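Conserved domain protein (Streptococcus pneumoniae, PDB 2FI0) is of unknown function but folds as a small domain of the DUF1858 family, rich in short helices. Local coordinates at residues 9-19 against 43-53. Residues are numbered along the deposited sequence; the frame is centred on the assembly and turned at random.
Sequences IDVSIPVAEVV and RNTVGRKVSLK
L52 reaches from the start of helix 52-59 into the bend between strand 8-10 and helix 15-21. Its CB lies 3.9 Å from CB of V11, the two side chains crossing at about a right angle. CG stands beside the backbone N, anti to the carbonyl carbon (chi1 -71°), and there borders CG2 of V15. Beyond it the methyls part: CD1 meets CG2 of I9 and CG1 of V11, while CD2 packs 3.7 Å from V15 CG2, with L29 of helix 26-29 touching both L52 and V15. Strand 8-10 pairs in parallel with strand 76-78, so the contact joins this two-stranded sheet to the starts of helices 15-21 and 52-59, where P14 and S51 are the N-caps. The first two N-H groups of helix 15-21 are taken by carbonyls of 43-53, V15 N by V50 O (2.8 Å, in the carbonyl plane) and A16 N by G47 O (3.0 Å, from above the G47 carbonyl plane). In return, V11 O receives K53 N at 3.0 Å. A water accepts from L52 N and donates to the carbonyls of D10 and I13. At the far end V19 CG1 presses on one face of the R43 guanidinium, 3.4 Å from NE, while R43 NH1 bonds L37 O.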
loop_
_atom_site.group_PDB
_atom_site.type_symbol
_atom_site.label_atom_id
_atom_site.label_comp_id
_atom_site.label_asym_id
_atom_site.label_seq_id
_atom_site.Cartn_x
_atom_site.Cartn_y
_atom_site.Cartn_z
ATOM N N ILE A 9 -7.562 -2.708 -3.214
ATOM C CA ILE A 9 -6.234 -2.116 -3.251
ATOM C C ILE A 9 -5.430 -2.748 -4.376
ATOM O O ILE A 9 -5.292 -3.957 -4.453
ATOM C CB ILE A 9 -5.507 -2.253 -1.896
ATOM C CG1 ILE A 9 -6.218 -1.373 -0.869
ATOM C CG2 ILE A 9 -4.011 -1.862 -2.035
ATOM C CD1 ILE A 9 -5.726 -1.525 0.555
ATOM N N ASP A 10 -4.928 -1.899 -5.260
ATOM C CA ASP A 10 -4.121 -2.321 -6.384
ATOM C C ASP A 10 -2.652 -2.110 -5.986
ATOM O O ASP A 10 -2.233 -0.989 -5.693
ATOM C CB ASP A 10 -4.506 -1.491 -7.614
ATOM C CG ASP A 10 -3.917 -2.035 -8.902
ATOM O OD1 ASP A 10 -2.852 -2.680 -8.853
ATOM O OD2 ASP A 10 -4.523 -1.803 -9.974
ATOM N N VAL A 11 -1.881 -3.195 -5.953
ATOM C CA VAL A 11 -0.488 -3.113 -5.520
ATOM C C VAL A 11 0.421 -2.685 -6.675
ATOM O O VAL A 11 1.624 -2.554 -6.491
ATOM C CB VAL A 11 0.020 -4.451 -4.873
ATOM C CG1 VAL A 11 -0.748 -4.762 -3.600
ATOM C CG2 VAL A 11 -0.060 -5.630 -5.849
ATOM N N SER A 12 -0.159 -2.475 -7.857
ATOM C CA SER A 12 0.613 -2.115 -9.041
ATOM C C SER A 12 0.578 -0.640 -9.403
ATOM O O SER A 12 1.197 -0.258 -10.376
ATOM C CB SER A 12 0.165 -2.940 -10.251
ATOM O OG SER A 12 -1.062 -2.469 -10.778
ATOM N N ILE A 13 -0.127 0.182 -8.631
ATOM C CA ILE A 13 -0.212 1.621 -8.878
ATOM C C ILE A 13 0.578 2.370 -7.784
ATOM O O ILE A 13 0.883 1.790 -6.744
ATOM C CB ILE A 13 -1.700 2.114 -8.933
ATOM C CG1 ILE A 13 -2.400 1.961 -7.577
ATOM C CG2 ILE A 13 -2.480 1.368 -10.026
ATOM C CD1 ILE A 13 -3.736 2.632 -7.515
ATOM N N PRO A 14 0.923 3.652 -8.019
ATOM C CA PRO A 14 1.695 4.408 -7.024
ATOM C C PRO A 14 1.070 4.433 -5.629
ATOM O O PRO A 14 -0.134 4.575 -5.500
ATOM C CB PRO A 14 1.758 5.826 -7.622
ATOM C CG PRO A 14 1.619 5.617 -9.083
ATOM C CD PRO A 14 0.665 4.454 -9.230
ATOM N N VAL A 15 1.893 4.300 -4.595
ATOM C CA VAL A 15 1.384 4.209 -3.225
ATOM C C VAL A 15 0.532 5.433 -2.834
ATOM O O VAL A 15 -0.461 5.302 -2.107
ATOM C CB VAL A 15 2.520 3.987 -2.195
ATOM C CG1 VAL A 15 1.964 3.982 -0.782
ATOM C CG2 VAL A 15 3.185 2.673 -2.443
ATOM N N ALA A 16 0.905 6.604 -3.335
ATOM C CA ALA A 16 0.120 7.827 -3.101
ATOM C C ALA A 16 -1.337 7.719 -3.600
ATOM O O ALA A 16 -2.261 8.207 -2.939
ATOM C CB ALA A 16 0.803 9.021 -3.743
ATOM N N GLU A 17 -1.534 7.099 -4.763
ATOM C CA GLU A 17 -2.878 6.906 -5.306
ATOM C C GLU A 17 -3.709 5.967 -4.425
ATOM O O GLU A 17 -4.916 6.156 -4.244
ATOM C CB GLU A 17 -2.818 6.330 -6.718
ATOM C CG GLU A 17 -2.298 7.285 -7.753
ATOM C CD GLU A 17 -2.332 6.708 -9.164
ATOM O OE1 GLU A 17 -3.202 5.845 -9.445
ATOM O OE2 GLU A 17 -1.491 7.134 -9.995
ATOM N N VAL A 18 -3.055 4.946 -3.895
ATOM C CA VAL A 18 -3.701 4.049 -2.961
ATOM C C VAL A 18 -4.180 4.846 -1.737
ATOM O O VAL A 18 -5.328 4.740 -1.345
ATOM C CB VAL A 18 -2.782 2.882 -2.533
ATOM C CG1 VAL A 18 -3.454 2.048 -1.482
ATOM C CG2 VAL A 18 -2.416 2.019 -3.728
ATOM N N VAL A 19 -3.295 5.657 -1.161
ATOM C CA VAL A 19 -3.579 6.326 0.108
ATOM C C VAL A 19 -4.631 7.429 -0.065
ATOM O O VAL A 19 -5.469 7.618 0.809
ATOM C CB VAL A 19 -2.281 6.858 0.767
ATOM C CG1 VAL A 19 -2.591 7.739 1.997
ATOM C CG2 VAL A 19 -1.392 5.709 1.161
ATOM N N ARG A 43 5.270 11.053 1.195
ATOM C CA ARG A 43 4.333 10.223 0.450
ATOM C C ARG A 43 4.002 10.802 -0.929
ATOM O O ARG A 43 3.798 10.053 -1.884
ATOM C CB ARG A 43 3.042 10.018 1.241
ATOM C CG ARG A 43 2.036 9.109 0.549
ATOM C CD ARG A 43 0.837 8.793 1.444
ATOM N NE ARG A 43 -0.032 9.947 1.678
ATOM C CZ ARG A 43 -0.050 10.686 2.786
ATOM N NH1 ARG A 43 0.743 10.418 3.815
ATOM N NH2 ARG A 43 -0.891 11.707 2.872
ATOM N N ASN A 44 3.943 12.122 -1.044
ATOM C CA ASN A 44 3.630 12.731 -2.334
ATOM C C ASN A 44 4.865 13.044 -3.188
ATOM O O ASN A 44 4.748 13.688 -4.236
ATOM C CB ASN A 44 2.735 13.950 -2.137
ATOM C CG ASN A 44 1.356 13.576 -1.594
ATOM O OD1 ASN A 44 0.786 14.298 -0.777
ATOM N ND2 ASN A 44 0.812 12.452 -2.058
ATOM N N THR A 45 6.032 12.576 -2.737
ATOM C CA THR A 45 7.263 12.599 -3.534
ATOM C C THR A 45 7.661 11.154 -3.895
ATOM O O THR A 45 7.375 10.689 -5.007
ATOM C CB THR A 45 8.421 13.347 -2.813
ATOM O OG1 THR A 45 8.624 12.801 -1.502
ATOM C CG2 THR A 45 8.118 14.838 -2.700
ATOM N N VAL A 46 8.280 10.436 -2.956
ATOM C CA VAL A 46 8.664 9.035 -3.208
ATOM C C VAL A 46 7.453 8.143 -3.522
ATOM O O VAL A 46 7.537 7.284 -4.403
ATOM C CB VAL A 46 9.526 8.405 -2.054
ATOM C CG1 VAL A 46 8.842 8.504 -0.701
ATOM C CG2 VAL A 46 9.844 6.931 -2.348
ATOM N N GLY A 47 6.342 8.365 -2.818
ATOM C CA GLY A 47 5.114 7.573 -2.985
ATOM C C GLY A 47 4.394 7.745 -4.319
ATOM O O GLY A 47 3.538 6.928 -4.672
ATOM N N ARG A 48 4.732 8.791 -5.075
ATOM C CA ARG A 48 4.195 8.927 -6.434
ATOM C C ARG A 48 5.037 8.134 -7.473
ATOM O O ARG A 48 4.592 7.880 -8.594
ATOM C CB ARG A 48 3.984 10.411 -6.817
ATOM C CG ARG A 48 2.492 10.855 -6.773
ATOM C CD ARG A 48 2.149 11.988 -5.793
ATOM N NE ARG A 48 2.103 13.296 -6.471
ATOM C CZ ARG A 48 1.417 14.380 -6.076
ATOM N NH1 ARG A 48 0.681 14.393 -4.966
ATOM N NH2 ARG A 48 1.473 15.479 -6.813
ATOM N N LYS A 49 6.234 7.715 -7.075
ATOM C CA LYS A 49 7.123 6.948 -7.943
ATOM C C LYS A 49 7.079 5.443 -7.672
ATOM O O LYS A 49 7.445 4.638 -8.541
ATOM C CB LYS A 49 8.562 7.418 -7.747
ATOM C CG LYS A 49 8.814 8.862 -8.097
ATOM C CD LYS A 49 10.149 9.316 -7.499
ATOM C CE LYS A 49 10.659 10.591 -8.141
ATOM N NZ LYS A 49 11.866 11.133 -7.432
ATOM N N VAL A 50 6.671 5.052 -6.469
ATOM C CA VAL A 50 6.778 3.654 -6.070
ATOM C C VAL A 50 5.392 3.059 -5.797
ATOM O O VAL A 50 4.555 3.686 -5.158
ATOM C CB VAL A 50 7.767 3.492 -4.858
ATOM C CG1 VAL A 50 7.117 3.822 -3.521
ATOM C CG2 VAL A 50 8.323 2.108 -4.811
ATOM N N SER A 51 5.149 1.860 -6.316
ATOM C CA SER A 51 3.944 1.106 -5.981
ATOM C C SER A 51 4.182 0.259 -4.740
ATOM O O SER A 51 5.307 0.196 -4.227
ATOM C CB SER A 51 3.536 0.213 -7.154
ATOM O OG SER A 51 4.510 -0.769 -7.412
ATOM N N LEU A 52 3.134 -0.397 -4.246
ATOM C CA LEU A 52 3.300 -1.335 -3.122
ATOM C C LEU A 52 4.184 -2.507 -3.505
ATOM O O LEU A 52 4.957 -3.010 -2.693
ATOM C CB LEU A 52 1.954 -1.859 -2.613
ATOM C CG LEU A 52 1.110 -0.816 -1.865
ATOM C CD1 LEU A 52 -0.215 -1.417 -1.470
ATOM C CD2 LEU A 52 1.838 -0.319 -0.636
ATOM N N LYS A 53 4.063 -2.941 -4.749
ATOM C CA LYS A 53 4.878 -4.036 -5.248
ATOM C C LYS A 53 6.359 -3.627 -5.298
ATOM O O LYS A 53 7.210 -4.348 -4.806
ATOM C CB LYS A 53 4.377 -4.446 -6.621
ATOM C CG LYS A 53 4.907 -5.751 -7.099
ATOM C CD LYS A 53 4.445 -6.050 -8.526
ATOM C CE LYS A 53 2.949 -6.180 -8.630
ATOM N NZ LYS A 53 2.581 -6.789 -9.929
HETATM O O HOH W 1 0.246 0.176 -4.999
HETATM O O HOH W 2 -0.724 10.569 -0.987
#